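Local coordinates for MtN3/saliva family (Thermodesulfovibrio yellowstonii, PDB 4RNG), which probably transports sugars across the membrane as a SemiSWEET, a small helical bacterial homologue of the SWEET transporters that assembles from two copies, at residues M43-F46 with M47-I51; K62-P65 with V66-N70; S73-L76 with I77-I81. All blocks are in the same frame, centred on the assembly; numbering follows the deposited sequence.

Contact 1: residues M43-F46 with M47-I51; sequences MFIF and MAIGI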
ATOM      1  N   MET C  43      -7.328   0.936  -7.545  1.00 18.48           N
ATOM      2  CA  MET C  43      -6.276   0.549  -6.623  1.00 18.27           C
ATOM      3  C   MET C  43      -6.433   1.258  -5.284  1.00 19.85           C
ATOM      4  O   MET C  43      -6.334   0.630  -4.228  1.00 20.21           O
ATOM      5  CB  MET C  43      -4.885   0.831  -7.212  1.00 18.70           C
ATOM      6  CG  MET C  43      -3.788   0.672  -6.174  1.00 18.50           C
ATOM      7  SD  MET C  43      -2.137   1.113  -6.711  1.00 38.34           S
ATOM      8  CE  MET C  43      -1.325   1.270  -5.119  1.00 61.01           C
ATOM      9  N   PHE C  44      -6.670   2.563  -5.314  1.00 19.35           N
ATOM     10  CA  PHE C  44      -6.729   3.291  -4.055  1.00 17.24           C
ATOM     11  C   PHE C  44      -8.063   3.078  -3.349  1.00 16.86           C
ATOM     12  O   PHE C  44      -8.111   3.053  -2.115  1.00 19.80           O
ATOM     13  CB  PHE C  44      -6.457   4.769  -4.273  1.00 22.30           C
ATOM     14  CG  PHE C  44      -5.002   5.073  -4.470  1.00 26.58           C
ATOM     15  CD1 PHE C  44      -4.135   5.072  -3.395  1.00 24.05           C
ATOM     16  CD2 PHE C  44      -4.493   5.314  -5.737  1.00 32.07           C
ATOM     17  CE1 PHE C  44      -2.795   5.325  -3.576  1.00 23.33           C
ATOM     18  CE2 PHE C  44      -3.152   5.574  -5.924  1.00 30.78           C
ATOM     19  CZ  PHE C  44      -2.300   5.579  -4.840  1.00 27.32           C
ATOM     20  N   ILE C  45      -9.133   2.882  -4.117  1.00 17.00           N
ATOM     21  CA  ILE C  45     -10.421   2.576  -3.514  1.00 21.58           C
ATOM     22  C   ILE C  45     -10.320   1.333  -2.658  1.00 20.82           C
ATOM     23  O   ILE C  45     -10.629   1.344  -1.475  1.00 23.41           O
ATOM     24  CB  ILE C  45     -11.503   2.319  -4.569  1.00 40.83           C
ATOM     25  CG1 ILE C  45     -11.906   3.595  -5.298  1.00 37.74           C
ATOM     26  CG2 ILE C  45     -12.744   1.765  -3.920  1.00 44.96           C
ATOM     27  CD1 ILE C  45     -12.949   3.305  -6.393  1.00 28.73           C
ATOM     28  N   PHE C  46      -9.859   0.258  -3.274  1.00 21.99           N
ATOM     29  CA  PHE C  46      -9.746  -1.006  -2.584  1.00 22.49           C
ATOM     30  C   PHE C  46      -8.616  -1.013  -1.552  1.00 16.54           C
ATOM     31  O   PHE C  46      -8.699  -1.731  -0.562  1.00 20.23           O
ATOM     32  CB  PHE C  46      -9.603  -2.120  -3.613  1.00 22.32           C
ATOM     33  CG  PHE C  46     -10.893  -2.416  -4.332  1.00 22.73           C
ATOM     34  CD1 PHE C  46     -11.914  -3.094  -3.695  1.00 24.04           C
ATOM     35  CD2 PHE C  46     -11.092  -1.989  -5.629  1.00 27.77           C
ATOM     36  CE1 PHE C  46     -13.106  -3.349  -4.341  1.00 29.23           C
ATOM     37  CE2 PHE C  46     -12.282  -2.245  -6.282  1.00 33.85           C
ATOM     38  CZ  PHE C  46     -13.289  -2.925  -5.636  1.00 34.89           C
ATOM     39  N   MET C  47      -7.552  -0.251  -1.796  1.00 16.64           N
ATOM     40  CA  MET C  47      -6.484  -0.139  -0.814  1.00 25.97           C
ATOM     41  C   MET C  47      -7.082   0.397   0.491  1.00 31.11           C
ATOM     42  O   MET C  47      -6.827  -0.147   1.566  1.00 16.07           O
ATOM     43  CB  MET C  47      -5.362   0.802  -1.279  1.00 26.30           C
ATOM     44  CG  MET C  47      -4.153   0.123  -1.908  1.00 37.41           C
ATOM     45  SD  MET C  47      -3.560  -1.323  -1.002  1.00 70.60           S
ATOM     46  CE  MET C  47      -2.950  -0.570   0.495  1.00 74.06           C
ATOM     47  N   ALA C  48      -7.902   1.443   0.380  1.00 16.01           N
ATOM     48  CA  ALA C  48      -8.514   2.071   1.543  1.00 15.70           C
ATOM     49  C   ALA C  48      -9.296   1.074   2.395  1.00 20.14           C
ATOM     50  O   ALA C  48      -9.082   0.999   3.611  1.00 22.68           O
ATOM     51  CB  ALA C  48      -9.416   3.211   1.113  1.00 15.65           C
ATOM     52  N   ILE C  49     -10.189   0.301   1.776  1.00 15.67           N
ATOM     53  CA  ILE C  49     -10.950  -0.698   2.541  1.00 15.64           C
ATOM     54  C   ILE C  49     -10.048  -1.738   3.179  1.00 18.77           C
ATOM     55  O   ILE C  49     -10.210  -2.049   4.365  1.00 18.61           O
ATOM     56  CB  ILE C  49     -11.988  -1.428   1.702  1.00 15.78           C
ATOM     57  CG1 ILE C  49     -13.038  -0.451   1.208  1.00 26.43           C
ATOM     58  CG2 ILE C  49     -12.674  -2.486   2.523  1.00 28.54           C
ATOM     59  CD1 ILE C  49     -12.917  -0.248  -0.222  1.00 31.20           C
ATOM     60  N   GLY C  50      -9.101  -2.273   2.397  1.00 17.04           N
ATOM     61  CA  GLY C  50      -8.181  -3.270   2.905  1.00 16.20           C
ATOM     62  C   GLY C  50      -7.425  -2.733   4.097  1.00 16.10           C
ATOM     63  O   GLY C  50      -7.346  -3.379   5.137  1.00 17.62           O
ATOM     64  N   ILE C  51      -6.948  -1.505   3.961  1.00 15.96           N
ATOM     65  CA  ILE C  51      -6.209  -0.821   5.010  1.00 17.45           C
ATOM     66  C   ILE C  51      -7.052  -0.607   6.262  1.00 16.72           C
ATOM     67  O   ILE C  51      -6.547  -0.735   7.379  1.00 16.49           O
ATOM     68  CB  ILE C  51      -5.684   0.537   4.502  1.00 19.21           C
ATOM     69  CG1 ILE C  51      -4.460   0.304   3.631  1.00 16.11           C
ATOM     70  CG2 ILE C  51      -5.293   1.454   5.657  1.00 17.40           C
ATOM     71  CD1 ILE C  51      -3.831   1.558   3.163  1.00 24.02           C
TER

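Contact 2: residues K62-P65 with V66-N70; sequences KEIP and VILAN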
ATOM      1  N   LYS C  62      -3.407  -6.673  18.941  1.00 21.04           N
ATOM      2  CA  LYS C  62      -2.812  -5.674  19.809  1.00 22.94           C
ATOM      3  C   LYS C  62      -1.444  -5.174  19.371  1.00 33.76           C
ATOM      4  O   LYS C  62      -0.528  -5.108  20.183  1.00 48.00           O
ATOM      5  CB  LYS C  62      -2.682  -6.212  21.234  1.00 32.24           C
ATOM      6  CG  LYS C  62      -3.976  -6.629  21.905  1.00 43.99           C
ATOM      7  CD  LYS C  62      -3.661  -7.085  23.317  1.00 53.22           C
ATOM      8  CE  LYS C  62      -4.894  -7.485  24.080  1.00 61.03           C
ATOM      9  NZ  LYS C  62      -4.520  -7.750  25.499  1.00 71.28           N
ATOM     10  N   GLU C  63      -1.291  -4.820  18.102  1.00 32.58           N
ATOM     11  CA  GLU C  63       0.007  -4.337  17.616  1.00 25.47           C
ATOM     12  C   GLU C  63      -0.014  -2.893  17.134  1.00 24.33           C
ATOM     13  O   GLU C  63      -0.542  -2.600  16.060  1.00 29.15           O
ATOM     14  CB  GLU C  63       0.530  -5.221  16.488  1.00 27.67           C
ATOM     15  CG  GLU C  63       0.940  -6.603  16.943  1.00 33.35           C
ATOM     16  CD  GLU C  63       2.012  -6.568  18.001  1.00 38.67           C
ATOM     17  OE1 GLU C  63       2.862  -5.660  17.960  1.00 46.58           O
ATOM     18  OE2 GLU C  63       2.020  -7.468  18.861  1.00 42.21           O
ATOM     19  N   ILE C  64       0.581  -2.009  17.926  1.00 24.74           N
ATOM     20  CA  ILE C  64       0.629  -0.578  17.651  1.00 18.69           C
ATOM     21  C   ILE C  64       1.188  -0.178  16.275  1.00 20.88           C
ATOM     22  O   ILE C  64       0.694   0.769  15.668  1.00 24.18           O
ATOM     23  CB  ILE C  64       1.485   0.147  18.727  1.00 34.62           C
ATOM     24  CG1 ILE C  64       0.697   0.340  20.005  1.00 38.27           C
ATOM     25  CG2 ILE C  64       1.799   1.561  18.298  1.00 33.82           C
ATOM     26  CD1 ILE C  64      -0.385   1.356  19.822  1.00 47.27           C
ATOM     27  N   PRO C  65       2.254  -0.842  15.798  1.00 27.19           N
ATOM     28  CA  PRO C  65       2.703  -0.378  14.470  1.00 27.37           C
ATOM     29  C   PRO C  65       1.679  -0.635  13.340  1.00 29.47           C
ATOM     30  O   PRO C  65       1.538   0.199  12.429  1.00 17.61           O
ATOM     31  CB  PRO C  65       4.006  -1.158  14.234  1.00 18.90           C
ATOM     32  CG  PRO C  65       4.091  -2.163  15.332  1.00 34.28           C
ATOM     33  CD  PRO C  65       3.238  -1.716  16.456  1.00 28.01           C
ATOM     34  N   VAL C  66       0.961  -1.758  13.412  1.00 23.14           N
ATOM     35  CA  VAL C  66      -0.091  -2.047  12.437  1.00 23.54           C
ATOM     36  C   VAL C  66      -1.213  -1.022  12.535  1.00 24.52           C
ATOM     37  O   VAL C  66      -1.698  -0.493  11.529  1.00 21.31           O
ATOM     38  CB  VAL C  66      -0.675  -3.441  12.647  1.00 17.91           C
ATOM     39  CG1 VAL C  66      -1.668  -3.775  11.530  1.00 17.60           C
ATOM     40  CG2 VAL C  66       0.436  -4.455  12.726  1.00 18.47           C
ATOM     41  N   ILE C  67      -1.595  -0.714  13.764  1.00 23.35           N
ATOM     42  CA  ILE C  67      -2.625   0.276  14.000  1.00 19.75           C
ATOM     43  C   ILE C  67      -2.265   1.648  13.410  1.00 21.73           C
ATOM     44  O   ILE C  67      -3.016   2.220  12.627  1.00 16.31           O
ATOM     45  CB  ILE C  67      -2.894   0.407  15.491  1.00 17.17           C
ATOM     46  CG1 ILE C  67      -3.445  -0.924  16.019  1.00 23.05           C
ATOM     47  CG2 ILE C  67      -3.859   1.556  15.749  1.00 16.86           C
ATOM     48  CD1 ILE C  67      -3.549  -1.024  17.535  1.00 17.91           C
ATOM     49  N   LEU C  68      -1.113   2.169  13.798  1.00 16.87           N
ATOM     50  CA  LEU C  68      -0.705   3.502  13.415  1.00 21.97           C
ATOM     51  C   LEU C  68      -0.523   3.663  11.898  1.00 21.39           C
ATOM     52  O   LEU C  68      -1.035   4.606  11.282  1.00 23.04           O
ATOM     53  CB  LEU C  68       0.609   3.845  14.118  1.00 23.45           C
ATOM     54  CG  LEU C  68       0.504   4.148  15.615  1.00 22.86           C
ATOM     55  CD1 LEU C  68       1.857   4.541  16.188  1.00 27.43           C
ATOM     56  CD2 LEU C  68      -0.519   5.196  15.903  1.00 27.15           C
ATOM     57  N   ALA C  69       0.222   2.747  11.301  1.00 20.60           N
ATOM     58  CA  ALA C  69       0.515   2.849   9.880  1.00 22.80           C
ATOM     59  C   ALA C  69      -0.764   2.874   9.062  1.00 23.50           C
ATOM     60  O   ALA C  69      -0.848   3.548   8.033  1.00 25.42           O
ATOM     61  CB  ALA C  69       1.410   1.716   9.431  1.00 20.19           C
ATOM     62  N   ASN C  70      -1.749   2.104   9.488  1.00 16.27           N
ATOM     63  CA  ASN C  70      -2.939   2.003   8.675  1.00 27.09           C
ATOM     64  C   ASN C  70      -3.877   3.203   8.804  1.00 25.83           C
ATOM     65  O   ASN C  70      -4.370   3.727   7.792  1.00 18.19           O
ATOM     66  CB  ASN C  70      -3.630   0.680   8.992  1.00 16.07           C
ATOM     67  CG  ASN C  70      -2.918  -0.498   8.329  1.00 22.58           C
ATOM     68  OD1 ASN C  70      -3.121  -0.761   7.148  1.00 29.61           O
ATOM     69  ND2 ASN C  70      -2.009  -1.125   9.044  1.00 16.68           N
TER

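Contact 3: residues S73-L76 with I77-I81; sequences SLIL and IFLII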
ATOM      1  N   SER C  73      -2.011   5.937   6.797  1.00 23.99           N
ATOM      2  CA  SER C  73      -2.084   5.694   5.341  1.00 19.68           C
ATOM      3  C   SER C  73      -3.474   6.033   4.797  1.00 18.81           C
ATOM      4  O   SER C  73      -3.606   6.576   3.710  1.00 17.42           O
ATOM      5  CB  SER C  73      -1.721   4.255   4.979  1.00 16.18           C
ATOM      6  OG  SER C  73      -0.381   3.979   5.303  1.00 22.46           O
ATOM      7  N   LEU C  74      -4.500   5.696   5.572  1.00 15.59           N
ATOM      8  CA  LEU C  74      -5.886   5.965   5.206  1.00 18.02           C
ATOM      9  C   LEU C  74      -6.142   7.461   4.975  1.00 15.46           C
ATOM     10  O   LEU C  74      -6.848   7.838   4.048  1.00 22.67           O
ATOM     11  CB  LEU C  74      -6.817   5.421   6.295  1.00 22.31           C
ATOM     12  CG  LEU C  74      -8.297   5.358   5.955  1.00 24.57           C
ATOM     13  CD1 LEU C  74      -8.471   4.587   4.654  1.00 22.88           C
ATOM     14  CD2 LEU C  74      -9.092   4.719   7.096  1.00 15.02           C
ATOM     15  N   ILE C  75      -5.595   8.309   5.839  1.00 15.46           N
ATOM     16  CA  ILE C  75      -5.664   9.743   5.640  1.00 15.56           C
ATOM     17  C   ILE C  75      -4.997  10.150   4.347  1.00 19.29           C
ATOM     18  O   ILE C  75      -5.557  10.907   3.558  1.00 24.83           O
ATOM     19  CB  ILE C  75      -5.026  10.514   6.799  1.00 26.21           C
ATOM     20  CG1 ILE C  75      -5.920  10.418   8.042  1.00 21.18           C
ATOM     21  CG2 ILE C  75      -4.883  11.982   6.431  1.00 15.81           C
ATOM     22  CD1 ILE C  75      -5.224   9.958   9.282  1.00 27.82           C
ATOM     23  N   LEU C  76      -3.794   9.637   4.132  1.00 19.43           N
ATOM     24  CA  LEU C  76      -3.029  10.005   2.953  1.00 21.44           C
ATOM     25  C   LEU C  76      -3.688   9.471   1.677  1.00 21.59           C
ATOM     26  O   LEU C  76      -3.742  10.157   0.653  1.00 16.75           O
ATOM     27  CB  LEU C  76      -1.589   9.491   3.094  1.00 18.64           C
ATOM     28  CG  LEU C  76      -0.779  10.113   4.242  1.00 20.13           C
ATOM     29  CD1 LEU C  76       0.571   9.446   4.363  1.00 16.84           C
ATOM     30  CD2 LEU C  76      -0.617  11.632   4.099  1.00 18.13           C
ATOM     31  N   ILE C  77      -4.237   8.261   1.763  1.00 20.66           N
ATOM     32  CA  ILE C  77      -4.899   7.656   0.613  1.00 24.82           C
ATOM     33  C   ILE C  77      -6.136   8.438   0.250  1.00 30.28           C
ATOM     34  O   ILE C  77      -6.400   8.686  -0.927  1.00 31.90           O
ATOM     35  CB  ILE C  77      -5.255   6.197   0.863  1.00 16.17           C
ATOM     36  CG1 ILE C  77      -4.040   5.337   0.535  1.00 16.41           C
ATOM     37  CG2 ILE C  77      -6.392   5.749  -0.026  1.00 16.20           C
ATOM     38  CD1 ILE C  77      -4.274   3.870   0.755  1.00 18.18           C
ATOM     39  N   PHE C  78      -6.869   8.873   1.268  1.00 26.50           N
ATOM     40  CA  PHE C  78      -8.013   9.717   1.018  1.00 21.33           C
ATOM     41  C   PHE C  78      -7.610  11.001   0.283  1.00 21.65           C
ATOM     42  O   PHE C  78      -8.343  11.451  -0.598  1.00 19.84           O
ATOM     43  CB  PHE C  78      -8.736  10.067   2.302  1.00 18.22           C
ATOM     44  CG  PHE C  78      -9.757  11.120   2.113  1.00 18.47           C
ATOM     45  CD1 PHE C  78     -10.980  10.808   1.539  1.00 15.90           C
ATOM     46  CD2 PHE C  78      -9.497  12.423   2.473  1.00 18.74           C
ATOM     47  CE1 PHE C  78     -11.925  11.781   1.342  1.00 20.00           C
ATOM     48  CE2 PHE C  78     -10.444  13.409   2.276  1.00 22.94           C
ATOM     49  CZ  PHE C  78     -11.657  13.084   1.709  1.00 22.22           C
ATOM     50  N   LEU C  79      -6.483  11.609   0.635  1.00 16.56           N
ATOM     51  CA  LEU C  79      -6.064  12.790  -0.124  1.00 21.14           C
ATOM     52  C   LEU C  79      -5.975  12.484  -1.588  1.00 17.41           C
ATOM     53  O   LEU C  79      -6.480  13.231  -2.411  1.00 27.60           O
ATOM     54  CB  LEU C  79      -4.706  13.336   0.321  1.00 20.14           C
ATOM     55  CG  LEU C  79      -4.702  14.474   1.316  1.00 27.76           C
ATOM     56  CD1 LEU C  79      -5.383  14.045   2.588  1.00 35.31           C
ATOM     57  CD2 LEU C  79      -3.269  14.860   1.560  1.00 29.06           C
ATOM     58  N   ILE C  80      -5.328  11.364  -1.891  1.00 23.89           N
ATOM     59  CA  ILE C  80      -5.087  10.946  -3.254  1.00 17.82           C
ATOM     60  C   ILE C  80      -6.397  10.715  -3.978  1.00 17.88           C
ATOM     61  O   ILE C  80      -6.550  11.158  -5.116  1.00 18.38           O
ATOM     62  CB  ILE C  80      -4.210   9.681  -3.300  1.00 17.79           C
ATOM     63  CG1 ILE C  80      -2.787  10.050  -2.866  1.00 22.95           C
ATOM     64  CG2 ILE C  80      -4.186   9.090  -4.686  1.00 18.23           C
ATOM     65  CD1 ILE C  80      -1.915   8.861  -2.531  1.00 17.85           C
ATOM     66  N   ILE C  81      -7.339  10.042  -3.322  1.00 17.43           N
ATOM     67  CA  ILE C  81      -8.659   9.817  -3.918  1.00 30.96           C
ATOM     68  C   ILE C  81      -9.349  11.158  -4.233  1.00 30.46           C
ATOM     69  O   ILE C  81      -9.918  11.347  -5.310  1.00 29.14           O
ATOM     70  CB  ILE C  81      -9.561   8.969  -2.990  1.00 19.80           C
ATOM     71  CG1 ILE C  81      -8.984   7.560  -2.845  1.00 16.82           C
ATOM     72  CG2 ILE C  81     -10.989   8.908  -3.521  1.00 17.07           C
ATOM     73  CD1 ILE C  81      -9.771   6.663  -1.896  1.00 16.40           C
TER

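Contact 1: residues M43-F46 with M47-I51
Met47 lays the start of its side chain over the carbonyl of Met43, one helical turn earlier: CB comes within 3.1 Å of Met43 O and CG stays almost as near. The same oxygen accepts the backbone N-H of Met47 at 2.9 Å from the N, so one carbonyl meets both the amide and the first two side-chain carbons of a single residue. Beyond CG the chain of Met47 bends at chi2 (-45°) and again at chi3, and its sulfur end leads away from the preceding turn. Met43, by contrast, is extended throughout, and the two methionine side chains come nearest at their CG atoms, 4.3 Å apart.

Round the helix, Ile49 makes the matching i to i+4 contact with Ile45. Its CD1 reaches back to 3.1 Å from Ile45 O, and the same methyl lies 4.2 Å from Ile45 CG2. CG1 beside the backbone N (chi1 -64°) together with an unstaggered chi2 (110°) brings CD1 over the oxygen, a tight approach in which the exact methyl position is doubtful. The backbone bond between this pair is weak, with Ile49 N 3.4 Å from Ile45 O. Those on either side in sequence, from Ala48 N to Phe44 O and from Gly50 N to Phe46 O, are each 3.0 Å long. Ala48 sets its CB against the carbonyl oxygens of Phe44 and Ile45.

Helix 41-60, predicted to span the membrane, thus shows two faces here. Ile45, Phe46 and Ile49 are exposed in the assembly, although Phe46 also packs on Ala22 of the second subunit. On the inner face, Phe44 and Met47 press on Ile80 and Ile77 of helix 64-87, while Met43 and Met47 touch Ala22 and Thr19 of the second subunit.

Contact 2: residues K62-P65 with V66-N70
Ile64 and Leu68, one turn apart at the start of helix 64-87, touch through their branches: CG2 of Ile64 meets CD1 of Leu68 at 3.7 Å, and the two side chains cross obliquely. With CG1 of Ile64 beside the backbone N (chi1 -79°), CG2 is left on the carbonyl side, where it can meet Leu68. Leu68 also brings CB and CG over Ile64 O, the acceptor of its own amide, with Leu68 N 3.0 Å away and an N-H...O angle of 172°.

Next to this pair, Glu63 holds the N-cap position. Its carbonyl oxygen takes the amide of Ile67, N to O 3.2 Å, in the carbonyl plane, and CG1 of Ile67 rests 3.4 Å from the same oxygen. The aliphatic start of Glu63 packs too, CB against CG2 of Val66, before the chain bends at chi2 (-58°) and carries the carboxylate away. Pro65 suits the first turn, where its N has no hydrogen to give, and its carbonyl still accepts the amide of Ala69.

Farther along, Asn70 folds back on its own turn: ND2 donates to Val66 O at 2.6 Å in an almost straight bond, with the acceptor in the amide plane. That carbonyl also receives a weak bond from the backbone N of Asn70.

Ahead of the cap, Lys62 closes the preceding helix in a Schellman motif. Within the chain, Ile67 lies on Phe55 and Val59 of helix 41-60, Asn70 on Ile51 and Trp54, and Pro65 on Asn9 of helix 7-21. The second subunit approaches through Tyr57, which packs on Pro65 and Val66 and makes a weak hydrogen bond to Glu63 OE1.

Contact 3: residues S73-L76 with I77-I81
Ser73 O receives the backbone N of Ile77 in the shortest hydrogen bond between these two turns, 2.7 Å, and the donor lies nearly along the C=O axis. The next three i to i+4 bonds are longer, rising to 3.2 Å for Ile80 N to Leu76 O, and in each the donor is tilted from the carbonyl plane. The hydroxyl of Ser73 is engaged elsewhere: OG is hydrogen-bonded to Ala69 O one turn back and to Thr20 OG1.

Hydrocarbon closes over these carbonyls. Ile77 sets CB and CG1 against Ser73 O, with CG1 at 3.4 Å because it stands beside its own backbone N. Leu79 CD1 comes as near to Ile75 O, at 3.3 Å, and lies 4.4 Å from Ile75 CG2 in a looser side-chain contact. Phe78 behaves differently: CB lies against Leu74 O and Ile75 O, and the ring, anti to the backbone N (chi1 170°), has Ile75 O at its edge, near its plane. Ile80 covers Leu76 O mainly with CG1.

Ile75, Phe78 and Leu79 form an exposed apolar side, whereas Ser73, Ile77 and Ile80 are buried, with Leu23 of helix 23-33 touching all three. Such two-sided apolar segments are characteristic of a transmembrane helix in a bundle, here the last helix of the three-helix SemiSWEET unit.

Contacts 1 and 3 lie wholly within helices predicted to cross the membrane, contact 2 straddles the start of one, and each is only partly buried. Contact 3 lies closest to the middle of the chain, about 6 Å between centres, while contact 2 is about 13 Å out on the same helix 64-87. Chemistry follows place: contact 2 has the cap, proline and asparagine, contact 1 adds methionines to aliphatic and aromatic groups, and contact 3 is aliphatic and aromatic apart from Ser73. Contact 1 faces contact 3 across the helix pair, where CD1 of Ile51 meets CD1 of Ile77 at 3.4 Å. Contacts 1 and 2 both reach the second subunit; contact 3 does not.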